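Local coordinates for protein polygalacturonase (Pectobacterium carotovorum subsp. carotovorum, PDB 1BHE) that hydrolyses the alpha-1,4-galacturonosyl linkages of polygalacturonic acid, contributing to the maceration and soft-rotting of plant tissue, at residues S54-L59 and K80-A85; V71-V76 and A101-V106; P116-G121 and S168-P173; T150-Q155 and S172-V177; N200-D205 and A227-K232. All coordinates share one frame; numbering follows the deposited sequence.

Contact 1 (S54-L59 and K80-A85); sequences SGPLSL and KSFENA
The chain of 54-59 bends past the turn of 80-85 with Gly55 opposite Ser81 and Pro56 opposite Phe82, their CA atoms 5.9 and 6.3 Å apart, and no hydrogen bond joins the two backbones. Across the contact the main interaction is a CH-pi contact. Pro56 CD lies over one face of the Phe82 ring, 3.9 Å from its centroid and displaced toward the rim, the line to it tilted 21° from the ring normal. The neighbouring methylene follows, Pro56 CG standing 3.6 Å from Phe82 CD2. A proline suits this place because its rigid ring offers CH groups to an aromatic face, and the hydrogens on CD, next to the amide nitrogen, are slightly polarised. The same atom also touches the backbone, with Pro56 CD 3.2 Å from Ser81 O. Phe82 reaches this position with CG beside its own backbone N (chi1 -71°), which swings the ring back toward the other segment until CZ stands 4.1 Å from Gly55 CA. Gly55, without a side chain, leaves room for Pro56 CD directly after it. Ser54 helps shape the bend: its OG donates to Gly55 O over 2.7 Å. Glu83 N bonds back to Lys80 O and closes the small turn that presents Phe82. Phe82 also packs on Cys89, which forms a disulfide with Cys99. In the right-handed parallel beta-helix, loop 80-85 packs where strand 51-58 bends, near the end against which helix 26-33 lies, touching Ser54, Leu57 and Leu59; Thr26 OG1 bonds to Gly55 N, and strand 51-58 pairs in parallel with strands 72-75 and 103-106.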
# COMPACT_ATOMS: atom_id res chain seq x y z
N SER A 54 0.93 10.61 -19.34
CA SER A 54 1.35 11.76 -18.54
C SER A 54 2.51 11.49 -17.61
O SER A 54 2.80 10.36 -17.23
CB SER A 54 0.12 12.18 -17.69
OG SER A 54 0.42 13.18 -16.74
N GLY A 55 3.15 12.58 -17.19
CA GLY A 55 4.20 12.55 -16.18
C GLY A 55 3.53 12.98 -14.86
O GLY A 55 2.30 12.99 -14.75
N PRO A 56 4.33 13.34 -13.87
CA PRO A 56 3.83 13.72 -12.56
C PRO A 56 2.71 14.75 -12.58
O PRO A 56 2.79 15.76 -13.26
CB PRO A 56 5.06 14.31 -11.87
CG PRO A 56 6.20 13.56 -12.47
CD PRO A 56 5.81 13.32 -13.91
N LEU A 57 1.68 14.48 -11.78
CA LEU A 57 0.54 15.36 -11.62
C LEU A 57 0.38 15.72 -10.14
O LEU A 57 0.70 14.91 -9.27
CB LEU A 57 -0.75 14.68 -12.11
CG LEU A 57 -0.82 14.25 -13.57
CD1 LEU A 57 -2.00 13.32 -13.83
CD2 LEU A 57 -0.89 15.47 -14.49
N SER A 58 -0.13 16.91 -9.89
CA SER A 58 -0.41 17.36 -8.52
C SER A 58 -1.91 17.55 -8.35
O SER A 58 -2.58 18.25 -9.11
CB SER A 58 0.31 18.67 -8.21
OG SER A 58 0.01 19.12 -6.90
N LEU A 59 -2.46 16.92 -7.31
CA LEU A 59 -3.88 17.03 -7.02
C LEU A 59 -4.17 18.08 -5.97
O LEU A 59 -3.78 17.92 -4.81
CB LEU A 59 -4.35 15.64 -6.55
CG LEU A 59 -5.85 15.41 -6.41
CD1 LEU A 59 -6.58 15.80 -7.69
CD2 LEU A 59 -6.13 13.95 -6.05
N LYS A 80 13.66 10.55 -16.71
CA LYS A 80 13.85 11.99 -16.56
C LYS A 80 12.54 12.72 -16.30
O LYS A 80 12.51 13.70 -15.55
CB LYS A 80 14.55 12.59 -17.78
CG LYS A 80 14.81 14.08 -17.66
CD LYS A 80 15.61 14.63 -18.83
CE LYS A 80 15.92 16.10 -18.61
NZ LYS A 80 15.73 16.88 -19.87
N SER A 81 11.42 12.23 -16.82
CA SER A 81 10.12 12.82 -16.60
C SER A 81 9.67 12.82 -15.15
O SER A 81 8.84 13.65 -14.79
CB SER A 81 9.05 12.12 -17.46
OG SER A 81 9.17 12.53 -18.81
N PHE A 82 10.17 11.91 -14.32
CA PHE A 82 9.81 11.81 -12.92
C PHE A 82 10.91 12.27 -11.97
O PHE A 82 10.75 12.17 -10.74
CB PHE A 82 9.44 10.35 -12.59
CG PHE A 82 8.13 9.93 -13.21
CD1 PHE A 82 8.08 9.44 -14.50
CD2 PHE A 82 6.95 10.06 -12.50
CE1 PHE A 82 6.87 9.08 -15.08
CE2 PHE A 82 5.74 9.70 -13.07
CZ PHE A 82 5.69 9.21 -14.36
N GLU A 83 12.05 12.74 -12.48
CA GLU A 83 13.14 13.13 -11.58
C GLU A 83 12.82 14.39 -10.79
O GLU A 83 12.08 15.26 -11.25
CB GLU A 83 14.45 13.34 -12.36
CG GLU A 83 14.54 14.67 -13.09
CD GLU A 83 15.81 14.83 -13.91
OE1 GLU A 83 16.51 13.83 -14.15
OE2 GLU A 83 16.10 15.97 -14.32
N ASN A 84 13.43 14.50 -9.60
CA ASN A 84 13.26 15.70 -8.80
C ASN A 84 14.62 16.40 -8.69
O ASN A 84 14.78 17.42 -8.03
CB ASN A 84 12.63 15.46 -7.44
CG ASN A 84 13.21 14.32 -6.63
OD1 ASN A 84 14.43 14.09 -6.61
ND2 ASN A 84 12.35 13.57 -5.95
N ALA A 85 15.60 15.84 -9.40
CA ALA A 85 16.94 16.41 -9.48
C ALA A 85 17.67 15.79 -10.66
O ALA A 85 17.28 14.72 -11.13
CB ALA A 85 17.71 16.22 -8.18

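Contact 2 (V71-V76 and A101-V106); sequences VTLRAV and AFITAV
Phe102 meets Ala75 and Leu73 across the interior, its ring taking the Ala75 methyl on one face and crossing Leu73 obliquely. From CB, with CG anti to the backbone nitrogen (chi1 -171°), the ring is carried away from its own backbone, just ahead of strand 103-106, toward strand 72-75. At its root, CG lies 3.9 Å from Ala75 CB, and CD2 is slightly nearer to the same methyl. That methyl sits almost exactly above the ring centre, 3.7 Å from the centroid and 6° off the normal, a face-on CH-pi contact that a residue as small as alanine can make with its backbone drawn close. The two strands lie in different sheets of the right-handed parallel beta-helix of family 28 glycosyl hydrolases and meet across its interior, which is filled by such inward-pointing apolar groups. Farther along the ring, CE2 meets backbone: Leu73 O lies at the ring edge, in its plane. At the tip, CZ comes within 3.5 Å of Ala75 N and 3.7 Å of Leu73 CG, with Leu73 CD1 3.9 Å away. The second methyl, Leu73 CD2, touches Ile103 CD1 at 4.0 Å. Ile119, on strand 118-120, packs against both Phe102 and Ile103.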
# COMPACT_ATOMS: atom_id res chain seq x y z
N VAL A 71 -10.95 3.71 -19.82
CA VAL A 71 -9.93 4.73 -20.04
C VAL A 71 -8.76 4.42 -19.10
O VAL A 71 -8.98 3.89 -18.01
CB VAL A 71 -10.47 6.15 -19.79
CG1 VAL A 71 -9.39 7.22 -19.78
CG2 VAL A 71 -11.51 6.51 -20.85
N THR A 72 -7.56 4.73 -19.56
CA THR A 72 -6.36 4.49 -18.77
C THR A 72 -5.55 5.78 -18.63
O THR A 72 -5.32 6.47 -19.62
CB THR A 72 -5.48 3.42 -19.44
OG1 THR A 72 -6.24 2.21 -19.60
CG2 THR A 72 -4.25 3.10 -18.59
N LEU A 73 -5.15 6.10 -17.41
CA LEU A 73 -4.20 7.20 -17.17
C LEU A 73 -2.87 6.47 -17.00
O LEU A 73 -2.70 5.73 -16.02
CB LEU A 73 -4.59 8.02 -15.96
CG LEU A 73 -3.58 9.04 -15.44
CD1 LEU A 73 -3.31 10.12 -16.48
CD2 LEU A 73 -4.07 9.69 -14.15
N ARG A 74 -1.98 6.60 -17.96
CA ARG A 74 -0.71 5.87 -17.98
C ARG A 74 0.53 6.72 -17.78
O ARG A 74 0.72 7.74 -18.45
CB ARG A 74 -0.62 5.14 -19.33
CG ARG A 74 0.55 4.19 -19.51
CD ARG A 74 0.48 3.52 -20.89
NE ARG A 74 -0.60 2.54 -20.92
CZ ARG A 74 -1.24 2.12 -22.00
NH1 ARG A 74 -0.93 2.57 -23.21
NH2 ARG A 74 -2.22 1.24 -21.87
N ALA A 75 1.38 6.28 -16.85
CA ALA A 75 2.62 6.98 -16.55
C ALA A 75 3.64 6.78 -17.67
O ALA A 75 3.90 5.65 -18.08
CB ALA A 75 3.19 6.49 -15.21
N VAL A 76 4.20 7.88 -18.17
CA VAL A 76 5.17 7.77 -19.26
C VAL A 76 6.36 6.93 -18.81
O VAL A 76 6.79 6.98 -17.65
CB VAL A 76 5.64 9.13 -19.80
CG1 VAL A 76 4.45 9.86 -20.41
CG2 VAL A 76 6.28 9.99 -18.72
N ALA A 101 6.20 11.00 -7.43
CA ALA A 101 5.19 9.99 -7.68
C ALA A 101 4.39 10.38 -8.92
O ALA A 101 4.54 11.51 -9.40
CB ALA A 101 4.25 9.84 -6.49
N PHE A 102 3.56 9.48 -9.42
CA PHE A 102 2.74 9.80 -10.58
C PHE A 102 1.68 10.83 -10.20
O PHE A 102 1.50 11.85 -10.88
CB PHE A 102 2.11 8.54 -11.16
CG PHE A 102 1.40 8.69 -12.48
CD1 PHE A 102 1.67 9.74 -13.34
CD2 PHE A 102 0.47 7.73 -12.85
CE1 PHE A 102 1.00 9.85 -14.55
CE2 PHE A 102 -0.20 7.83 -14.06
CZ PHE A 102 0.07 8.90 -14.90
N ILE A 103 0.94 10.57 -9.13
CA ILE A 103 -0.08 11.49 -8.64
C ILE A 103 0.24 11.83 -7.18
O ILE A 103 0.36 10.91 -6.37
CB ILE A 103 -1.50 10.92 -8.73
CG1 ILE A 103 -1.88 10.58 -10.18
CG2 ILE A 103 -2.52 11.91 -8.15
CD1 ILE A 103 -3.12 9.69 -10.22
N THR A 104 0.44 13.11 -6.89
CA THR A 104 0.77 13.52 -5.53
C THR A 104 -0.25 14.51 -4.98
O THR A 104 -0.63 15.48 -5.63
CB THR A 104 2.17 14.18 -5.47
OG1 THR A 104 3.15 13.36 -6.11
CG2 THR A 104 2.60 14.39 -4.02
N ALA A 105 -0.73 14.26 -3.76
CA ALA A 105 -1.70 15.11 -3.08
C ALA A 105 -1.06 15.59 -1.77
O ALA A 105 -0.84 14.77 -0.88
CB ALA A 105 -2.97 14.31 -2.80
N VAL A 106 -0.70 16.85 -1.70
CA VAL A 106 -0.03 17.42 -0.54
C VAL A 106 -0.95 18.38 0.21
O VAL A 106 -1.51 19.30 -0.39
CB VAL A 106 1.23 18.21 -0.97
CG1 VAL A 106 1.85 18.93 0.23
CG2 VAL A 106 2.24 17.29 -1.61

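Contact 3 (P116-G121 and S168-P173); sequences PGTIDG and SLINSP
Thr118, Ile119 and Asp120 pair in parallel with Ser168, Leu169 and Ile170, the strand axes 4.7 Å apart and 14° from exact alignment. The tight part is the backbone and the inward side. Ile119 uses both its N and its O, bonding Ser168 O and Ile170 N at 2.9 Å each, and Gly121 N continues the series to Ile170 O. Ile119 and Leu169 lie side by side, Ile119 CD1 3.8 Å from Leu169 CD2, apolar branches suited to the interior of a parallel beta-helix. Where the strands end, Gly121, lacking a side chain, lets Asn171 O and Pro173 close in. The face carrying Thr118, Ser168 and Ile170 is the partly solvent-exposed one, where waters bridge polar groups. Ile170 CG1, between its backbone N and carbonyl carbon (chi1 68°), still packs on Asp120 CB at 3.7 Å. One water joins Pro116 O to Ser168 OG; another donates to Asp120 OD1 and takes a weak bond from Asn171 ND2, whose direct bond to OD1 is weak too at 3.5 Å. Firmer partners of Asp120 lie outside: Gln122 N for OD1 and Arg74 for OD2. Strand 118-120 sits between strands 72-75 and 167-170, the latter pairing onward with strand 183-193.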
# COMPACT_ATOMS: atom_id res chain seq x y z
N PRO A 116 -14.47 3.93 -12.76
CA PRO A 116 -13.72 2.70 -12.80
C PRO A 116 -12.70 2.49 -13.90
O PRO A 116 -12.38 1.34 -14.23
CB PRO A 116 -14.82 1.63 -12.93
CG PRO A 116 -15.83 2.30 -13.80
CD PRO A 116 -15.80 3.75 -13.42
N GLY A 117 -12.08 3.56 -14.36
CA GLY A 117 -10.92 3.50 -15.24
C GLY A 117 -9.72 2.94 -14.48
O GLY A 117 -9.80 2.49 -13.34
N THR A 118 -8.58 2.95 -15.17
CA THR A 118 -7.32 2.42 -14.69
C THR A 118 -6.19 3.43 -14.66
O THR A 118 -6.08 4.30 -15.51
CB THR A 118 -6.91 1.29 -15.68
OG1 THR A 118 -7.93 0.28 -15.67
CG2 THR A 118 -5.58 0.66 -15.32
N ILE A 119 -5.31 3.26 -13.67
CA ILE A 119 -4.06 4.01 -13.57
C ILE A 119 -2.96 2.95 -13.77
O ILE A 119 -2.91 1.98 -13.02
CB ILE A 119 -3.87 4.74 -12.24
CG1 ILE A 119 -4.99 5.77 -12.06
CG2 ILE A 119 -2.50 5.42 -12.20
CD1 ILE A 119 -5.03 6.47 -10.71
N ASP A 120 -2.18 3.10 -14.83
CA ASP A 120 -1.14 2.15 -15.18
C ASP A 120 0.25 2.76 -15.05
O ASP A 120 0.58 3.73 -15.74
CB ASP A 120 -1.37 1.69 -16.62
CG ASP A 120 -0.33 0.76 -17.20
OD1 ASP A 120 0.55 0.25 -16.49
OD2 ASP A 120 -0.41 0.53 -18.44
N GLY A 121 1.07 2.16 -14.19
CA GLY A 121 2.42 2.67 -13.95
C GLY A 121 3.47 2.23 -14.95
O GLY A 121 4.60 2.73 -14.93
N SER A 168 -8.96 0.89 -10.73
CA SER A 168 -7.93 -0.13 -10.85
C SER A 168 -6.55 0.53 -10.95
O SER A 168 -6.36 1.51 -11.65
CB SER A 168 -8.11 -1.05 -12.05
OG SER A 168 -9.34 -1.77 -11.97
N LEU A 169 -5.60 -0.01 -10.20
CA LEU A 169 -4.22 0.46 -10.19
C LEU A 169 -3.33 -0.71 -10.58
O LEU A 169 -3.34 -1.74 -9.90
CB LEU A 169 -3.80 0.95 -8.80
CG LEU A 169 -4.76 1.89 -8.07
CD1 LEU A 169 -4.21 2.25 -6.69
CD2 LEU A 169 -5.03 3.14 -8.88
N ILE A 170 -2.64 -0.62 -11.72
CA ILE A 170 -1.83 -1.70 -12.23
C ILE A 170 -0.39 -1.32 -12.53
O ILE A 170 -0.03 -0.19 -12.85
CB ILE A 170 -2.41 -2.32 -13.53
CG1 ILE A 170 -2.34 -1.34 -14.70
CG2 ILE A 170 -3.84 -2.82 -13.32
CD1 ILE A 170 -2.82 -1.94 -16.01
N ASN A 171 0.46 -2.34 -12.47
CA ASN A 171 1.87 -2.26 -12.81
C ASN A 171 2.59 -1.06 -12.22
O ASN A 171 3.29 -0.32 -12.92
CB ASN A 171 1.99 -2.25 -14.35
CG ASN A 171 1.27 -3.43 -14.98
OD1 ASN A 171 1.33 -4.54 -14.45
ND2 ASN A 171 0.59 -3.19 -16.10
N SER A 172 2.51 -0.89 -10.90
CA SER A 172 3.18 0.23 -10.25
C SER A 172 4.68 0.01 -10.18
O SER A 172 5.17 -1.06 -9.79
CB SER A 172 2.61 0.42 -8.83
OG SER A 172 3.22 1.52 -8.21
N PRO A 173 5.46 1.02 -10.55
CA PRO A 173 6.91 0.96 -10.50
C PRO A 173 7.42 0.79 -9.07
O PRO A 173 8.40 0.08 -8.84
CB PRO A 173 7.39 2.28 -11.10
CG PRO A 173 6.20 2.80 -11.85
CD PRO A 173 5.01 2.35 -11.04
O HOH W 1 -11.73 -0.51 -12.30
O HOH W 2 2.15 -1.50 -17.90

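Contact 4 (T150-Q155 and S172-V177); sequences TPRLIQ and SPNFHV
Asn174 OD1 takes two short hydrogen bonds beside Arg152: one from Phe175 N at 2.6 Å, in the carbonyl plane on a lone pair, and one from a water that also receives Arg152 NH2. The oxygen lies at the edge of the guanidinium, near its plane, although the amide and guanidinium planes are 76° apart. Asparagine suits the place because its other end donates: ND2 reaches Thr150 OG1 at 3.0 Å, with a weak second bond to Thr150 O. That hydroxyl shares a second water with Pro173 O. The extended Arg152 chain runs alongside Phe175 in the same direction, the ring only 14° from parallel to the guanidinium and Phe175 CD2 3.8 Å from NH2. The water shared by OD1 and NH2 stands over the centre of the Phe175 ring. At the end of the arginine, NH1 donates to Gln155 OE1 at 2.8 Å, in the guanidinium plane. Farther along the chain, two backbone bonds, Leu153 N to Phe175 O and Ile154 N to His176 O, lead into the parallel pairing of Ile154 with Val177. Ser172 OG donates to Asn174 O, Leu153 CG packs on that hydroxyl at 3.4 Å, and His176 NE2 bonds to Thr194. Such turns, entering parallel strands coil after coil, are characteristic of the right-handed beta-helix; here they place the Phe175 side chain about 6 Å from that of Asp223, the predicted proton donor.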
# COMPACT_ATOMS: atom_id res chain seq x y z
N THR A 150 12.53 4.77 -8.17
CA THR A 150 11.42 4.53 -9.07
C THR A 150 10.17 5.23 -8.51
O THR A 150 10.01 5.32 -7.29
CB THR A 150 11.07 3.04 -9.23
OG1 THR A 150 10.71 2.51 -7.94
CG2 THR A 150 12.19 2.17 -9.80
N PRO A 151 9.28 5.70 -9.36
CA PRO A 151 8.08 6.40 -8.94
C PRO A 151 6.98 5.57 -8.31
O PRO A 151 6.59 4.50 -8.79
CB PRO A 151 7.54 7.03 -10.22
CG PRO A 151 8.34 6.53 -11.36
CD PRO A 151 9.42 5.64 -10.84
N ARG A 152 6.43 6.06 -7.20
CA ARG A 152 5.21 5.52 -6.61
C ARG A 152 4.01 5.98 -7.44
O ARG A 152 4.11 7.03 -8.09
CB ARG A 152 5.02 6.02 -5.17
CG ARG A 152 6.04 5.38 -4.22
CD ARG A 152 5.95 6.02 -2.84
NE ARG A 152 6.80 5.30 -1.88
CZ ARG A 152 7.10 5.76 -0.67
NH1 ARG A 152 6.64 6.93 -0.25
NH2 ARG A 152 7.89 5.03 0.12
N LEU A 153 2.92 5.22 -7.45
CA LEU A 153 1.75 5.62 -8.24
C LEU A 153 1.00 6.78 -7.59
O LEU A 153 0.74 7.81 -8.21
CB LEU A 153 0.76 4.48 -8.42
CG LEU A 153 0.82 3.54 -9.60
CD1 LEU A 153 -0.53 2.82 -9.71
CD2 LEU A 153 1.17 4.20 -10.93
N ILE A 154 0.61 6.60 -6.33
CA ILE A 154 -0.17 7.62 -5.63
C ILE A 154 0.51 7.93 -4.30
O ILE A 154 0.69 7.00 -3.51
CB ILE A 154 -1.62 7.16 -5.39
CG1 ILE A 154 -2.42 7.09 -6.71
CG2 ILE A 154 -2.37 8.05 -4.41
CD1 ILE A 154 -3.67 6.23 -6.57
N GLN A 155 0.88 9.17 -4.08
CA GLN A 155 1.54 9.59 -2.84
C GLN A 155 0.71 10.69 -2.19
O GLN A 155 0.47 11.74 -2.79
CB GLN A 155 2.95 10.10 -3.17
CG GLN A 155 3.69 10.70 -1.98
CD GLN A 155 4.24 9.66 -1.03
OE1 GLN A 155 4.76 8.61 -1.42
NE2 GLN A 155 4.14 9.96 0.26
N SER A 172 2.51 -0.89 -10.90
CA SER A 172 3.18 0.23 -10.25
C SER A 172 4.68 0.01 -10.18
O SER A 172 5.17 -1.06 -9.79
CB SER A 172 2.61 0.42 -8.83
OG SER A 172 3.22 1.52 -8.21
N PRO A 173 5.46 1.02 -10.55
CA PRO A 173 6.91 0.96 -10.50
C PRO A 173 7.42 0.79 -9.07
O PRO A 173 8.40 0.08 -8.84
CB PRO A 173 7.39 2.28 -11.10
CG PRO A 173 6.20 2.80 -11.85
CD PRO A 173 5.01 2.35 -11.04
N ASN A 174 6.75 1.41 -8.11
CA ASN A 174 7.10 1.33 -6.69
C ASN A 174 5.82 1.06 -5.91
O ASN A 174 4.95 0.37 -6.45
CB ASN A 174 7.80 2.62 -6.30
CG ASN A 174 8.57 2.67 -5.01
OD1 ASN A 174 8.04 2.49 -3.92
ND2 ASN A 174 9.87 2.97 -5.11
N PHE A 175 5.69 1.53 -4.67
CA PHE A 175 4.45 1.30 -3.93
C PHE A 175 3.27 1.89 -4.71
O PHE A 175 3.44 2.92 -5.37
CB PHE A 175 4.55 1.91 -2.53
CG PHE A 175 5.61 1.34 -1.64
CD1 PHE A 175 6.43 0.30 -2.02
CD2 PHE A 175 5.78 1.88 -0.36
CE1 PHE A 175 7.40 -0.20 -1.17
CE2 PHE A 175 6.74 1.38 0.50
CZ PHE A 175 7.55 0.34 0.09
N HIS A 176 2.10 1.26 -4.62
CA HIS A 176 0.93 1.75 -5.34
C HIS A 176 0.31 2.98 -4.67
O HIS A 176 0.07 4.00 -5.32
CB HIS A 176 -0.15 0.67 -5.47
CG HIS A 176 0.23 -0.49 -6.34
ND1 HIS A 176 1.16 -1.43 -5.98
CD2 HIS A 176 -0.23 -0.85 -7.57
CE1 HIS A 176 1.27 -2.33 -6.95
NE2 HIS A 176 0.44 -2.01 -7.93
N VAL A 177 -0.04 2.84 -3.39
CA VAL A 177 -0.69 3.90 -2.64
C VAL A 177 -0.03 4.09 -1.28
O VAL A 177 0.14 3.15 -0.50
CB VAL A 177 -2.19 3.64 -2.38
CG1 VAL A 177 -2.84 4.85 -1.70
CG2 VAL A 177 -2.99 3.30 -3.63
O HOH W 3 10.77 -0.20 -7.38
O HOH W 4 9.36 3.15 -1.67

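Contact 5 (N200-D205 and A227-K232); sequences NTDGID and AIKAYK
The carboxylate of Asp205 is covered on one face by the 227-232 segment: Ala227 N, its CB and Lys229 CE all lie above the same side of its plane. Phe175 lies on the opposite side, and near the plane, at the rim, Asp202 OD2 stands 2.6 Å from Asp205 OD2. Strands 204-207 and 226-230 are parallel neighbours in the beta-helix, and Ala227 lies next to Asp205 on them. With CG beside its backbone N (chi1 -63°), Asp205 folds over Ala227, bringing OD1 to 3.4 Å from Ala227 CB. OD1 also receives a weak, bent bond from Ala227 N at 3.2 Å, the donor well above the carboxylate plane. The same N-H points in addition to Ile204 O, again weakly. Alanine is apt here because its small methyl lets both acids close in, Asp202 OD2 coming within 3.8 Å of Ala227 CB. By contrast Ala227 O, buried by the contact, has no polar partner in the model, though Asp205 CA lies 3.3 Å from it. Lys229 bends at its last torsion (chi4 -74°), laying CE 3.6 Å from Asp205 OD2. Its NZ is not in salt-bridge range of either acid; a water connects it to Asp202 OD2, 2.7 Å from that oxygen. The ammonium is held instead by Gly256 O and Glu258. Asn200 N bonds Asp223 OD2. The close acid pair, the water-linked lysine and the contact of Asp202 with Asp223, the predicted proton donor, form a polar cluster consistent with the active site of a family 28 hydrolase.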
# COMPACT_ATOMS: atom_id res chain seq x y z
N ASN A 200 9.25 -4.46 -4.46
CA ASN A 200 9.04 -3.08 -4.03
C ASN A 200 7.70 -2.51 -4.48
O ASN A 200 7.61 -1.34 -4.82
CB ASN A 200 10.19 -2.25 -4.63
CG ASN A 200 10.57 -1.05 -3.81
OD1 ASN A 200 10.66 -1.12 -2.59
ND2 ASN A 200 10.83 0.06 -4.51
N THR A 201 6.66 -3.35 -4.50
CA THR A 201 5.36 -2.94 -5.00
C THR A 201 4.24 -3.05 -3.98
O THR A 201 3.14 -3.53 -4.31
CB THR A 201 5.02 -3.82 -6.23
OG1 THR A 201 5.27 -5.18 -5.86
CG2 THR A 201 5.89 -3.44 -7.42
N ASP A 202 4.47 -2.54 -2.77
CA ASP A 202 3.43 -2.56 -1.74
C ASP A 202 2.14 -1.99 -2.31
O ASP A 202 2.19 -1.03 -3.10
CB ASP A 202 3.82 -1.77 -0.50
CG ASP A 202 4.94 -2.36 0.33
OD1 ASP A 202 5.57 -3.35 -0.09
OD2 ASP A 202 5.20 -1.83 1.43
N GLY A 203 1.02 -2.56 -1.89
CA GLY A 203 -0.28 -2.11 -2.37
C GLY A 203 -0.72 -0.80 -1.75
O GLY A 203 -0.74 0.24 -2.42
N ILE A 204 -1.18 -0.84 -0.50
CA ILE A 204 -1.64 0.34 0.21
C ILE A 204 -0.96 0.42 1.58
O ILE A 204 -1.17 -0.45 2.42
CB ILE A 204 -3.16 0.37 0.45
CG1 ILE A 204 -3.95 0.30 -0.86
CG2 ILE A 204 -3.52 1.65 1.20
CD1 ILE A 204 -5.45 0.23 -0.68
N ASP A 205 -0.20 1.48 1.82
CA ASP A 205 0.55 1.65 3.05
C ASP A 205 0.30 2.97 3.78
O ASP A 205 0.89 4.00 3.46
CB ASP A 205 2.06 1.63 2.80
CG ASP A 205 2.72 0.39 2.26
OD1 ASP A 205 2.07 -0.62 1.97
OD2 ASP A 205 3.97 0.41 2.12
N ALA A 227 0.74 -2.60 4.16
CA ALA A 227 1.80 -2.54 5.17
C ALA A 227 1.55 -1.29 6.02
O ALA A 227 1.71 -0.17 5.53
CB ALA A 227 3.19 -2.53 4.56
N ILE A 228 1.10 -1.52 7.24
CA ILE A 228 0.81 -0.46 8.20
C ILE A 228 2.10 -0.09 8.94
O ILE A 228 2.73 -0.97 9.54
CB ILE A 228 -0.28 -0.92 9.18
CG1 ILE A 228 -1.58 -1.21 8.42
CG2 ILE A 228 -0.54 0.10 10.27
CD1 ILE A 228 -2.60 -2.02 9.21
N LYS A 229 2.54 1.16 8.85
CA LYS A 229 3.80 1.60 9.43
C LYS A 229 3.68 2.85 10.29
O LYS A 229 2.80 3.69 10.10
CB LYS A 229 4.83 1.91 8.33
CG LYS A 229 5.08 0.80 7.31
CD LYS A 229 6.01 1.23 6.19
CE LYS A 229 6.05 0.18 5.09
NZ LYS A 229 6.83 -1.03 5.50
N ALA A 230 4.58 2.98 11.27
CA ALA A 230 4.65 4.15 12.14
C ALA A 230 6.13 4.46 12.39
O ALA A 230 6.91 3.57 12.71
CB ALA A 230 3.89 3.94 13.43
N TYR A 231 6.53 5.71 12.19
CA TYR A 231 7.91 6.14 12.25
C TYR A 231 8.31 6.98 13.45
O TYR A 231 7.54 7.80 13.95
CB TYR A 231 8.21 6.98 10.99
CG TYR A 231 8.16 6.16 9.72
CD1 TYR A 231 6.96 5.88 9.09
CD2 TYR A 231 9.33 5.67 9.15
CE1 TYR A 231 6.92 5.12 7.93
CE2 TYR A 231 9.30 4.91 8.00
CZ TYR A 231 8.09 4.64 7.39
OH TYR A 231 8.07 3.89 6.24
N LYS A 232 9.56 6.81 13.89
CA LYS A 232 10.08 7.58 15.01
C LYS A 232 10.09 9.06 14.68
O LYS A 232 10.50 9.45 13.59
CB LYS A 232 11.50 7.12 15.38
CG LYS A 232 11.89 7.50 16.81
CD LYS A 232 13.29 7.00 17.15
CE LYS A 232 14.35 8.04 16.80
NZ LYS A 232 15.49 8.01 17.77
O HOH W 5 6.60 -2.94 3.39

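The five contacts follow one another along the beta-helix toward the catalytic region. Contacts 1 and 2 adjoin, their centres 9 Å apart, and Leu57 N bonds Phe102 O between them. Contact 3 adjoins contact 2 through neighbouring strands, Leu73 N bonding Thr118 O. Contact 4 joins both: Phe102 N bonds Arg152 O, and it shares Ser172 and Pro173 with contact 3. Contact 5 then takes up the series, His176 N bonding Asp202 O. Contact 1 is remote from contact 5, about 22 Å between centres. The side chain of Asp202 lies about 3 Å from that of Asp223, the predicted proton donor, and about 6 Å from that of His251, the inferred active-site histidine.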